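Long-range contacts in cytochrome P450 (PDB 5L91), which binds heme b and probably acts as a monooxygenase that uses molecular oxygen: residues E193-F198 with F235-L240; D149-P154 with D211-V216; R96-K101 with K225-E230; P113-I118 with R359-I364. One frame throughout, in Å; residues are numbered along the deposited sequence.

Contacts 1, 2 and 3 form a compact group in the helical part of the cytochrome P450 fold, their centres 12 to 15 Å apart, and all three touch one another. Contacts 1 and 3 share helix 229-260, and both include residues that meet the heme. Helix 213-219, used by contact 2, lies between helices 177-207 and 229-260 in the chain. Contact 4 is more distant, with centres 17 Å from contact 2 and 26 Å from contact 3, but Asp-149 of contact 2 forms salt bridges with its Lys-114 and Arg-117. Along the chain contact 4 encloses contacts 1 and 2. Contacts 2 and 4 join helices around the heme without touching it.

Contact 1. Residues E193-F198 with F235-L240; sequences ELETYF and FSILLL. With HEM (protoporphyrin IX containing Fe), chain C.
Ser-236 and Phe-198 make the one CH-pi contact between 193-198 and 235-240. Ser-236 CB stands 3.7 Å from the centroid of the Phe-198 ring and only 9° off its normal, squarely over one face, while Tyr-197 CD2 lies off-centre on the opposite face. The hydroxyl of Ser-236 is hydrogen-bonded to Ile-232 O, within its own helix.

The remaining contacts are apolar. Phe-198 CD2 lies 4.0 Å from Ile-237 CG1. Replacing Phe-198 with alanine would probably open a gap over Ser-236 CB and leave Ile-237 CG1 without CD2 beside it. With CD1 anti to CA (chi2 177°), the long branch of Ile-237 is stretched out and its end reaches Glu-195 CG at 3.6 Å; the Glu-195 carboxylate goes on to Ala-79 N. Leu-194 and Leu-240 meet tip to tip, CD1 to CD1 at 4.0 Å.

The axes of segments 193-198 and 235-240 approach to 10.4 Å. This is the P450 G helix (177-207) packing on the long helix 229-260, whose other side faces the heme through Leu-239. Helix 158-168 lays Phe-161 and Trp-164 on Leu-194, 141-151 brings Leu-151 to Phe-198, and 213-219 adds Ile-214.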
# COMPACT_ATOMS: atom_id res chain seq x y z
N GLU A 193 12.74 18.59 -0.18
CA GLU A 193 13.43 18.44 1.09
C GLU A 193 13.79 16.98 1.38
O GLU A 193 14.89 16.69 1.88
CB GLU A 193 12.55 19.02 2.19
CG GLU A 193 12.51 20.54 2.10
CD GLU A 193 11.69 21.19 3.19
OE1 GLU A 193 11.04 20.43 3.92
OE2 GLU A 193 11.72 22.45 3.32
N LEU A 194 12.89 16.03 1.05
CA LEU A 194 13.21 14.63 1.24
C LEU A 194 14.39 14.24 0.38
O LEU A 194 15.27 13.50 0.81
CB LEU A 194 12.01 13.73 0.88
CG LEU A 194 11.07 13.39 2.02
CD1 LEU A 194 9.79 12.81 1.46
CD2 LEU A 194 11.75 12.38 2.91
N GLU A 195 14.40 14.71 -0.87
CA GLU A 195 15.52 14.40 -1.74
C GLU A 195 16.81 14.92 -1.13
O GLU A 195 17.79 14.17 -1.00
CB GLU A 195 15.31 15.00 -3.14
CG GLU A 195 14.15 14.37 -3.95
CD GLU A 195 14.25 14.62 -5.47
OE1 GLU A 195 15.32 15.05 -5.97
OE2 GLU A 195 13.23 14.36 -6.17
N THR A 196 16.80 16.18 -0.68
CA THR A 196 18.00 16.75 -0.08
C THR A 196 18.39 15.93 1.12
O THR A 196 19.56 15.61 1.33
CB THR A 196 17.80 18.21 0.33
OG1 THR A 196 17.52 19.01 -0.83
CG2 THR A 196 19.08 18.77 1.06
N TYR A 197 17.39 15.59 1.94
CA TYR A 197 17.65 14.75 3.09
C TYR A 197 18.34 13.45 2.67
O TYR A 197 19.37 13.07 3.24
CB TYR A 197 16.35 14.49 3.85
CG TYR A 197 16.62 13.71 5.11
CD1 TYR A 197 17.07 14.35 6.27
CD2 TYR A 197 16.46 12.33 5.13
CE1 TYR A 197 17.35 13.63 7.39
CE2 TYR A 197 16.75 11.62 6.24
CZ TYR A 197 17.19 12.25 7.36
OH TYR A 197 17.46 11.50 8.46
N PHE A 198 17.81 12.75 1.66
CA PHE A 198 18.39 11.43 1.35
C PHE A 198 19.74 11.52 0.65
O PHE A 198 20.54 10.59 0.76
CB PHE A 198 17.41 10.60 0.51
CG PHE A 198 16.35 9.98 1.31
CD1 PHE A 198 16.68 9.16 2.39
CD2 PHE A 198 15.03 10.23 1.05
CE1 PHE A 198 15.70 8.59 3.18
CE2 PHE A 198 14.05 9.64 1.83
CZ PHE A 198 14.40 8.82 2.92
N PHE A 235 14.04 5.80 -5.02
CA PHE A 235 13.52 4.56 -4.46
C PHE A 235 13.13 4.73 -3.00
O PHE A 235 12.12 4.17 -2.55
CB PHE A 235 14.55 3.46 -4.60
CG PHE A 235 14.06 2.13 -4.14
CD1 PHE A 235 13.08 1.47 -4.84
CD2 PHE A 235 14.59 1.52 -3.02
CE1 PHE A 235 12.66 0.22 -4.44
CE2 PHE A 235 14.16 0.27 -2.63
CZ PHE A 235 13.20 -0.37 -3.35
N SER A 236 13.92 5.51 -2.25
CA SER A 236 13.62 5.70 -0.83
C SER A 236 12.30 6.40 -0.67
O SER A 236 11.45 5.96 0.11
CB SER A 236 14.74 6.51 -0.15
OG SER A 236 15.98 5.84 -0.33
N ILE A 237 12.09 7.45 -1.45
CA ILE A 237 10.83 8.16 -1.40
C ILE A 237 9.69 7.27 -1.90
O ILE A 237 8.59 7.27 -1.35
CB ILE A 237 10.95 9.44 -2.24
CG1 ILE A 237 12.07 10.32 -1.66
CG2 ILE A 237 9.62 10.14 -2.24
CD1 ILE A 237 12.37 11.60 -2.43
N LEU A 238 9.94 6.51 -2.95
CA LEU A 238 8.92 5.58 -3.40
C LEU A 238 8.52 4.62 -2.27
O LEU A 238 7.33 4.45 -2.02
CB LEU A 238 9.42 4.83 -4.62
CG LEU A 238 8.53 3.70 -5.09
CD1 LEU A 238 7.20 4.22 -5.57
CD2 LEU A 238 9.24 2.92 -6.15
N LEU A 239 9.49 4.09 -1.50
CA LEU A 239 9.11 3.19 -0.41
C LEU A 239 8.15 3.86 0.55
O LEU A 239 7.25 3.20 1.09
CB LEU A 239 10.33 2.66 0.34
CG LEU A 239 11.28 1.77 -0.42
CD1 LEU A 239 12.41 1.45 0.51
CD2 LEU A 239 10.57 0.48 -0.91
N LEU A 240 8.34 5.16 0.81
CA LEU A 240 7.41 5.88 1.67
C LEU A 240 6.02 5.91 1.09
O LEU A 240 5.03 5.74 1.80
CB LEU A 240 7.87 7.32 1.85
CG LEU A 240 9.19 7.50 2.49
CD1 LEU A 240 9.42 9.00 2.61
CD2 LEU A 240 9.00 6.91 3.83
CHA HEM C . 4.34 -2.30 -6.00
CHB HEM C . 0.44 -2.81 -3.22
CHC HEM C . 3.05 -2.24 0.78
CHD HEM C . 6.75 -1.01 -2.05
C1A HEM C . 3.06 -2.54 -5.58
C2A HEM C . 1.94 -2.86 -6.44
C3A HEM C . 0.86 -2.98 -5.66
C4A HEM C . 1.27 -2.74 -4.30
CMA HEM C . -0.59 -3.28 -6.07
CAA HEM C . 2.03 -2.97 -7.97
CBA HEM C . 1.90 -1.57 -8.57
CGA HEM C . 1.99 -1.66 -10.08
O1A HEM C . 2.02 -2.78 -10.63
O2A HEM C . 2.09 -0.63 -10.77
C1B HEM C . 0.84 -2.77 -1.92
C2B HEM C . -0.03 -3.07 -0.82
C3B HEM C . 0.67 -2.87 0.29
C4B HEM C . 2.01 -2.50 -0.09
CMB HEM C . -1.52 -3.46 -0.96
CAB HEM C . 0.25 -3.05 1.77
CBB HEM C . -0.52 -4.03 2.20
C1C HEM C . 4.32 -1.89 0.39
C2C HEM C . 5.47 -1.72 1.21
C3C HEM C . 6.50 -1.40 0.40
C4C HEM C . 6.01 -1.34 -0.94
CMC HEM C . 5.47 -1.95 2.73
CAC HEM C . 7.96 -1.08 0.76
CBC HEM C . 8.26 -0.58 1.96
C1D HEM C . 6.41 -1.23 -3.35
C2D HEM C . 7.26 -0.97 -4.47
C3D HEM C . 6.60 -1.32 -5.58
C4D HEM C . 5.31 -1.82 -5.16
CMD HEM C . 8.69 -0.38 -4.38
CAD HEM C . 7.09 -1.22 -7.06
CBD HEM C . 7.68 -2.50 -7.59
CGD HEM C . 8.02 -2.39 -9.05
O1D HEM C . 8.87 -3.22 -9.44
O2D HEM C . 7.52 -1.49 -9.77
NA HEM C . 2.61 -2.49 -4.28
NB HEM C . 2.08 -2.42 -1.46
NC HEM C . 4.68 -1.65 -0.91
ND HEM C . 5.20 -1.77 -3.79
FE HEM C . 3.68 -2.21 -2.59
O HOH W 1 3.03 -0.27 -2.66

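Contact 2. Residues D149-P154 with D211-V216; sequences DILGVP and DDIISV
The peptide carbonyl of Ile-150 receives the N-H of Ile-213 in its own plane, with a C=O...N angle of 158° and 2.9 Å between Ile-213 N and Ile-150 O. This is a helix end meeting a helix start: helix 141-151 finishes in a Schellman motif, with Gly-152 at a positive phi of 114°, and helix 213-219 begins with Asp-212 as its N-cap. The Asp-212 carboxylate lies against Gly-152, its CG 3.8 Å from Gly-152 CA. Asp-212 CG sits between the backbone N and the carbonyl carbon (chi1 50°), which holds OD1 by Ser-215 N. That amide arrives nearly along the C-O axis, 2.8 Å from Asp-212 OD1, and Ser-215 OG meets the same oxygen on the syn side, out of the carboxylate plane.

The first amides of helix 213-219 have no preceding turn to supply carbonyls, and they are shared out here: Ile-213 N goes to Ile-150 O, Ile-214 N makes a weak bond to Leu-151 O at 3.3 Å, and Ser-215 N is capped by Asp-212. A CB on Gly-152 would run into both the preceding carbonyl and the Asp-212 carboxylate. OD2 of that carboxylate is held by a salt bridge to Lys-205 on helix 177-207, which probably favours the charged form of this buried acid.

Beside the polar seam Leu-151 turns its CD2 to Ile-213 CB, 4.1 Å away, and Trp-111 of helix 105-125 touches both Ile-150 and Ile-213, where Ile-150 CG1 meets Ile-213 CD1 at 3.7 Å.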
# COMPACT_ATOMS: atom_id res chain seq x y z
N ASP A 149 13.31 3.63 10.09
CA ASP A 149 14.34 2.84 10.77
C ASP A 149 15.09 1.96 9.78
O ASP A 149 16.33 2.01 9.71
CB ASP A 149 13.65 2.01 11.87
CG ASP A 149 14.62 1.24 12.76
OD1 ASP A 149 15.61 0.67 12.26
OD2 ASP A 149 14.33 1.13 13.95
N ILE A 150 14.38 1.14 9.00
CA ILE A 150 15.11 0.20 8.16
C ILE A 150 15.79 0.88 6.99
O ILE A 150 16.79 0.35 6.48
CB ILE A 150 14.22 -0.95 7.66
CG1 ILE A 150 13.13 -0.44 6.71
CG2 ILE A 150 13.64 -1.67 8.85
CD1 ILE A 150 12.23 -1.57 6.21
N LEU A 151 15.29 2.03 6.53
CA LEU A 151 16.01 2.78 5.51
C LEU A 151 17.37 3.28 5.99
O LEU A 151 18.29 3.42 5.18
CB LEU A 151 15.21 4.00 5.07
CG LEU A 151 14.22 3.82 3.96
CD1 LEU A 151 13.41 5.04 3.87
CD2 LEU A 151 14.97 3.56 2.65
N GLY A 152 17.50 3.60 7.27
CA GLY A 152 18.72 4.20 7.83
C GLY A 152 18.54 5.63 8.34
O GLY A 152 19.53 6.29 8.67
N VAL A 153 17.31 6.10 8.44
CA VAL A 153 17.01 7.40 9.00
C VAL A 153 17.36 7.33 10.48
O VAL A 153 16.80 6.49 11.18
CB VAL A 153 15.55 7.77 8.80
CG1 VAL A 153 15.27 9.12 9.44
CG2 VAL A 153 15.22 7.78 7.31
N PRO A 154 18.25 8.17 11.01
CA PRO A 154 18.55 8.06 12.44
C PRO A 154 17.36 8.53 13.25
O PRO A 154 16.59 9.40 12.84
CB PRO A 154 19.76 8.96 12.64
CG PRO A 154 19.69 9.97 11.53
CD PRO A 154 19.01 9.25 10.37
N ASP A 211 23.55 -0.99 8.81
CA ASP A 211 22.70 -2.13 8.58
C ASP A 211 21.34 -1.53 8.20
O ASP A 211 20.47 -1.30 9.05
CB ASP A 211 22.64 -2.98 9.84
CG ASP A 211 21.88 -4.21 9.66
OD1 ASP A 211 21.90 -4.74 8.53
OD2 ASP A 211 21.26 -4.65 10.66
N ASP A 212 21.22 -1.17 6.93
CA ASP A 212 20.06 -0.41 6.50
C ASP A 212 19.99 -0.47 4.98
O ASP A 212 20.97 -0.77 4.30
CB ASP A 212 20.09 1.05 7.01
CG ASP A 212 21.43 1.77 6.74
OD1 ASP A 212 21.77 2.03 5.58
OD2 ASP A 212 22.12 2.10 7.72
N ILE A 213 18.78 -0.21 4.47
CA ILE A 213 18.48 -0.38 3.05
C ILE A 213 19.40 0.49 2.20
O ILE A 213 19.90 0.06 1.15
CB ILE A 213 17.00 -0.05 2.78
CG1 ILE A 213 16.11 -1.12 3.41
CG2 ILE A 213 16.73 0.05 1.27
CD1 ILE A 213 14.62 -0.80 3.35
N ILE A 214 19.61 1.74 2.61
CA ILE A 214 20.45 2.64 1.83
C ILE A 214 21.87 2.10 1.74
O ILE A 214 22.49 2.09 0.66
CB ILE A 214 20.37 4.06 2.43
CG1 ILE A 214 19.00 4.62 2.09
CG2 ILE A 214 21.44 4.97 1.90
CD1 ILE A 214 18.68 5.93 2.71
N SER A 215 22.41 1.63 2.84
CA SER A 215 23.75 1.06 2.79
C SER A 215 23.79 -0.15 1.86
O SER A 215 24.62 -0.23 0.94
CB SER A 215 24.18 0.69 4.21
OG SER A 215 24.31 1.86 4.98
N VAL A 216 22.84 -1.07 2.02
CA VAL A 216 22.78 -2.23 1.12
C VAL A 216 22.73 -1.80 -0.34
O VAL A 216 23.41 -2.37 -1.20
CB VAL A 216 21.57 -3.11 1.47
CG1 VAL A 216 21.37 -4.18 0.43
CG2 VAL A 216 21.78 -3.74 2.81

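Contact 3. Residues R96-K101 with K225-E230; sequences RALVNK and KQLTDE. With HEM (protoporphyrin IX containing Fe), chain C.
Leu-98 and Leu-227 lie side by side, pointing opposite ways, with Leu-98 CB 3.9 Å from Leu-227 CG and Leu-98 CD1 also against Leu-227. Val-99 crosses Leu-227 at about a right angle and touches it with one branch, CG1 to Leu-227 CD1 at 3.9 Å. The other methyl of Leu-98, CD2, comes to 3.8 Å from Lys-225 O, so the loop backbone shares in the cover. Leu-217 of helix 213-219 touches both Val-99 and Leu-227.

Arg-96 leaves helix 91-99, the C helix of P450s, in another direction and binds the heme, as does His-92 one turn earlier. Its chain bends at chi2 (89°), bringing the edge of the guanidinium to a propionate: NH1 donates to heme O1D at 2.6 Å. NE donates to Asn-100 OD1, one turn on, at 3.1 Å and tilted from the carbonyl plane, and NH2 binds Phe-351 O, so several partners fix the rotation of the group. A leucine here would probably leave the propionate without this positive mate and Asn-100 OD1 without its donor.

The segment 96-101 thus divides its chemistry: leucine and valine seal against the loop leading into helix 229-260, while the arginine probably offsets the propionate's negative charge.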
# COMPACT_ATOMS: atom_id res chain seq x y z
N ARG A 96 15.10 -3.43 -10.75
CA ARG A 96 14.45 -4.34 -9.83
C ARG A 96 15.46 -5.32 -9.24
O ARG A 96 15.48 -5.55 -8.03
CB ARG A 96 13.35 -5.08 -10.57
CG ARG A 96 12.65 -6.10 -9.72
CD ARG A 96 11.52 -5.48 -9.01
NE ARG A 96 10.99 -6.36 -7.99
CZ ARG A 96 9.72 -6.37 -7.62
NH1 ARG A 96 8.84 -5.54 -8.17
NH2 ARG A 96 9.33 -7.19 -6.67
N ALA A 97 16.34 -5.85 -10.08
CA ALA A 97 17.32 -6.81 -9.57
C ALA A 97 18.18 -6.19 -8.49
O ALA A 97 18.57 -6.86 -7.53
CB ALA A 97 18.16 -7.34 -10.72
N LEU A 98 18.52 -4.91 -8.63
CA LEU A 98 19.34 -4.26 -7.63
C LEU A 98 18.58 -4.02 -6.34
O LEU A 98 19.07 -4.35 -5.25
CB LEU A 98 19.88 -2.94 -8.18
CG LEU A 98 20.93 -3.20 -9.24
CD1 LEU A 98 21.13 -1.97 -10.10
CD2 LEU A 98 22.20 -3.63 -8.54
N VAL A 99 17.39 -3.41 -6.42
CA VAL A 99 16.71 -3.10 -5.17
C VAL A 99 16.20 -4.37 -4.50
O VAL A 99 15.96 -4.37 -3.29
CB VAL A 99 15.57 -2.07 -5.36
CG1 VAL A 99 16.12 -0.78 -5.89
CG2 VAL A 99 14.46 -2.60 -6.30
N ASN A 100 16.02 -5.45 -5.26
CA ASN A 100 15.61 -6.71 -4.64
C ASN A 100 16.61 -7.15 -3.58
O ASN A 100 16.25 -7.89 -2.66
CB ASN A 100 15.48 -7.79 -5.70
CG ASN A 100 14.13 -7.82 -6.38
OD1 ASN A 100 13.17 -7.17 -5.96
ND2 ASN A 100 14.06 -8.59 -7.45
N LYS A 101 17.88 -6.74 -3.72
CA LYS A 101 18.92 -7.24 -2.83
C LYS A 101 18.73 -6.71 -1.42
O LYS A 101 19.27 -7.28 -0.46
CB LYS A 101 20.29 -6.88 -3.39
CG LYS A 101 20.59 -7.61 -4.71
CD LYS A 101 21.84 -7.06 -5.42
CE LYS A 101 22.12 -7.74 -6.78
NZ LYS A 101 22.51 -9.18 -6.68
N LYS A 225 26.77 -3.28 -12.75
CA LYS A 225 25.96 -2.07 -12.66
C LYS A 225 25.51 -1.80 -11.23
O LYS A 225 25.33 -2.71 -10.42
CB LYS A 225 24.74 -2.20 -13.56
CG LYS A 225 25.09 -2.06 -15.02
CD LYS A 225 23.89 -2.28 -15.91
CE LYS A 225 24.24 -2.11 -17.37
NZ LYS A 225 23.03 -2.24 -18.22
N GLN A 226 25.34 -0.51 -10.93
CA GLN A 226 24.98 -0.07 -9.59
C GLN A 226 23.91 1.00 -9.69
O GLN A 226 23.78 1.67 -10.70
CB GLN A 226 26.17 0.50 -8.83
CG GLN A 226 27.27 -0.50 -8.67
CD GLN A 226 28.31 -0.07 -7.68
OE1 GLN A 226 28.26 -0.46 -6.51
NE2 GLN A 226 29.24 0.75 -8.14
N LEU A 227 23.17 1.18 -8.60
CA LEU A 227 22.22 2.26 -8.55
C LEU A 227 22.97 3.57 -8.41
O LEU A 227 23.96 3.65 -7.69
CB LEU A 227 21.28 2.10 -7.37
CG LEU A 227 20.35 0.90 -7.42
CD1 LEU A 227 19.71 0.69 -6.06
CD2 LEU A 227 19.31 1.15 -8.50
N THR A 228 22.48 4.59 -9.11
CA THR A 228 22.96 5.95 -8.90
C THR A 228 22.42 6.50 -7.59
O THR A 228 21.50 5.97 -6.97
CB THR A 228 22.53 6.87 -10.04
OG1 THR A 228 21.11 7.03 -10.02
CG2 THR A 228 22.93 6.32 -11.37
N ASP A 229 23.05 7.58 -7.13
CA ASP A 229 22.52 8.25 -5.96
C ASP A 229 21.08 8.66 -6.20
O ASP A 229 20.22 8.47 -5.34
CB ASP A 229 23.39 9.46 -5.59
CG ASP A 229 24.75 9.07 -5.01
OD1 ASP A 229 24.94 7.88 -4.66
OD2 ASP A 229 25.62 9.98 -4.88
N GLU A 230 20.81 9.26 -7.36
CA GLU A 230 19.45 9.72 -7.64
C GLU A 230 18.47 8.57 -7.53
O GLU A 230 17.38 8.71 -6.96
CB GLU A 230 19.35 10.36 -9.02
CG GLU A 230 17.96 10.89 -9.30
CD GLU A 230 17.76 11.25 -10.74
OE1 GLU A 230 18.17 10.45 -11.60
OE2 GLU A 230 17.16 12.34 -11.00
CHA HEM C . 4.34 -2.30 -6.00
CHB HEM C . 0.44 -2.81 -3.22
CHC HEM C . 3.05 -2.24 0.78
CHD HEM C . 6.75 -1.01 -2.05
C1A HEM C . 3.06 -2.54 -5.58
C2A HEM C . 1.94 -2.86 -6.44
C3A HEM C . 0.86 -2.98 -5.66
C4A HEM C . 1.27 -2.74 -4.30
CMA HEM C . -0.59 -3.28 -6.07
CAA HEM C . 2.03 -2.97 -7.97
CBA HEM C . 1.90 -1.57 -8.57
CGA HEM C . 1.99 -1.66 -10.08
O1A HEM C . 2.02 -2.78 -10.63
O2A HEM C . 2.09 -0.63 -10.77
C1B HEM C . 0.84 -2.77 -1.92
C2B HEM C . -0.03 -3.07 -0.82
C3B HEM C . 0.67 -2.87 0.29
C4B HEM C . 2.01 -2.50 -0.09
CMB HEM C . -1.52 -3.46 -0.96
CAB HEM C . 0.25 -3.05 1.77
CBB HEM C . -0.52 -4.03 2.20
C1C HEM C . 4.32 -1.89 0.39
C2C HEM C . 5.47 -1.72 1.21
C3C HEM C . 6.50 -1.40 0.40
C4C HEM C . 6.01 -1.34 -0.94
CMC HEM C . 5.47 -1.95 2.73
CAC HEM C . 7.96 -1.08 0.76
CBC HEM C . 8.26 -0.58 1.96
C1D HEM C . 6.41 -1.23 -3.35
C2D HEM C . 7.26 -0.97 -4.47
C3D HEM C . 6.60 -1.32 -5.58
C4D HEM C . 5.31 -1.82 -5.16
CMD HEM C . 8.69 -0.38 -4.38
CAD HEM C . 7.09 -1.22 -7.06
CBD HEM C . 7.68 -2.50 -7.59
CGD HEM C . 8.02 -2.39 -9.05
O1D HEM C . 8.87 -3.22 -9.44
O2D HEM C . 7.52 -1.49 -9.77
NA HEM C . 2.61 -2.49 -4.28
NB HEM C . 2.08 -2.42 -1.46
NC HEM C . 4.68 -1.65 -0.91
ND HEM C . 5.20 -1.77 -3.79
FE HEM C . 3.68 -2.21 -2.59
O HOH W 1 3.03 -0.27 -2.66

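Contact 4. Residues P113-I118 with R359-I364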
# COMPACT_ATOMS: atom_id res chain seq x y z
N PRO A 113 12.30 -7.81 14.82
CA PRO A 113 12.39 -7.23 16.17
C PRO A 113 12.16 -5.74 16.18
O PRO A 113 11.50 -5.22 17.09
CB PRO A 113 13.82 -7.56 16.63
CG PRO A 113 14.36 -8.57 15.60
CD PRO A 113 13.57 -8.39 14.35
N LYS A 114 12.66 -5.03 15.17
CA LYS A 114 12.38 -3.60 15.10
C LYS A 114 10.89 -3.36 14.99
O LYS A 114 10.33 -2.53 15.72
CB LYS A 114 13.11 -2.98 13.92
CG LYS A 114 14.62 -2.97 13.99
CD LYS A 114 15.19 -2.66 12.59
CE LYS A 114 16.71 -2.68 12.50
NZ LYS A 114 17.37 -1.50 13.06
N ILE A 115 10.21 -4.10 14.10
CA ILE A 115 8.77 -3.89 13.92
C ILE A 115 8.03 -4.19 15.22
O ILE A 115 7.19 -3.40 15.68
CB ILE A 115 8.26 -4.76 12.76
CG1 ILE A 115 8.89 -4.30 11.44
CG2 ILE A 115 6.81 -4.63 12.63
CD1 ILE A 115 8.86 -5.36 10.42
N ALA A 116 8.39 -5.30 15.86
CA ALA A 116 7.79 -5.66 17.14
C ALA A 116 8.01 -4.58 18.19
O ALA A 116 7.07 -4.18 18.90
CB ALA A 116 8.36 -7.01 17.61
N ARG A 117 9.23 -4.06 18.29
CA ARG A 117 9.52 -3.01 19.27
C ARG A 117 8.67 -1.78 19.01
O ARG A 117 8.07 -1.20 19.92
CB ARG A 117 11.01 -2.64 19.21
CG ARG A 117 11.40 -1.39 20.00
CD ARG A 117 12.75 -0.87 19.63
NE ARG A 117 12.58 0.30 18.74
CZ ARG A 117 13.11 0.42 17.54
NH1 ARG A 117 13.90 -0.53 17.05
NH2 ARG A 117 12.87 1.52 16.82
N ILE A 118 8.61 -1.34 17.75
CA ILE A 118 7.83 -0.15 17.44
C ILE A 118 6.37 -0.37 17.77
O ILE A 118 5.68 0.53 18.29
CB ILE A 118 8.04 0.22 15.97
CG1 ILE A 118 9.47 0.75 15.82
CG2 ILE A 118 7.02 1.23 15.54
CD1 ILE A 118 9.91 0.85 14.40
N ARG A 359 3.10 -7.69 5.01
CA ARG A 359 2.49 -8.85 5.65
C ARG A 359 3.01 -9.00 7.07
O ARG A 359 2.24 -9.31 7.98
CB ARG A 359 2.77 -10.10 4.84
CG ARG A 359 1.88 -10.22 3.65
CD ARG A 359 2.38 -11.30 2.69
NE ARG A 359 1.35 -11.66 1.73
CZ ARG A 359 1.57 -11.92 0.45
NH1 ARG A 359 2.80 -11.89 -0.05
NH2 ARG A 359 0.56 -12.25 -0.34
N ILE A 360 4.30 -8.75 7.30
CA ILE A 360 4.79 -8.97 8.65
C ILE A 360 4.42 -7.80 9.56
O ILE A 360 4.13 -8.01 10.75
CB ILE A 360 6.29 -9.25 8.64
CG1 ILE A 360 6.67 -9.98 9.92
CG2 ILE A 360 7.12 -7.93 8.61
CD1 ILE A 360 7.80 -10.97 9.73
N GLU A 361 4.41 -6.56 9.05
CA GLU A 361 3.93 -5.44 9.86
C GLU A 361 2.50 -5.68 10.29
O GLU A 361 2.14 -5.52 11.47
CB GLU A 361 4.05 -4.10 9.10
CG GLU A 361 5.47 -3.65 8.78
CD GLU A 361 5.57 -2.20 8.24
OE1 GLU A 361 4.77 -1.36 8.66
OE2 GLU A 361 6.45 -1.89 7.42
N ALA A 362 1.65 -6.09 9.36
CA ALA A 362 0.27 -6.38 9.71
C ALA A 362 0.21 -7.56 10.68
O ALA A 362 -0.54 -7.52 11.66
CB ALA A 362 -0.54 -6.71 8.47
N LYS A 363 1.00 -8.60 10.45
CA LYS A 363 0.93 -9.75 11.36
C LYS A 363 1.36 -9.36 12.78
O LYS A 363 0.66 -9.67 13.77
CB LYS A 363 1.81 -10.90 10.85
CG LYS A 363 1.77 -12.16 11.75
CD LYS A 363 2.75 -13.23 11.26
CE LYS A 363 4.19 -12.90 11.67
NZ LYS A 363 5.15 -14.05 11.63
N ILE A 364 2.48 -8.64 12.90
CA ILE A 364 3.05 -8.33 14.21
C ILE A 364 2.12 -7.43 15.00
O ILE A 364 1.86 -7.67 16.18
CB ILE A 364 4.45 -7.74 14.05
CG1 ILE A 364 5.42 -8.84 13.67
CG2 ILE A 364 4.90 -7.06 15.33
CD1 ILE A 364 6.75 -8.35 13.18
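Between Pro-113 and Ile-118 the touching is done by Ile-115 and Ala-116, set against Ile-360, Glu-361 and Ile-364. The segment starts at a kink, since Pro-113 N has no bond to the turn before. Two residues on, Ile-115 presents both branches to helix 355-372. Its CD1 reaches Ile-360 CG2 at 3.6 Å, the side chains crossing at a slant, and also lies by Glu-361 CG. The shorter branch, CG2, sits 3.8 Å from Ile-364 CD1 and 4.1 Å from Glu-361 CA, directly on the partner's backbone. Ile-115 therefore fits among Ile-360, Glu-361 and Ile-364, spaced over one turn.

Ala-116 follows, and its small side chain lets Ile-364 come close to the main chain: Ile-364 CG2 stands 3.7 Å from Ala-116 CA. A chi1 of -74° sets Ile-364 CG1 anti to the carbonyl carbon and leaves CG2 anti to the backbone N, so CG2 faces Ala-116 and CD1 meets Ile-115.

The axes of the two segments come within 9.7 Å at 41°, running in broadly the same direction. Val-146 of helix 141-151 touches Ile-115, and Thr-247 of helix 229-260 touches Glu-361. Together these four helices match the conserved four-helix core bundle of P450s.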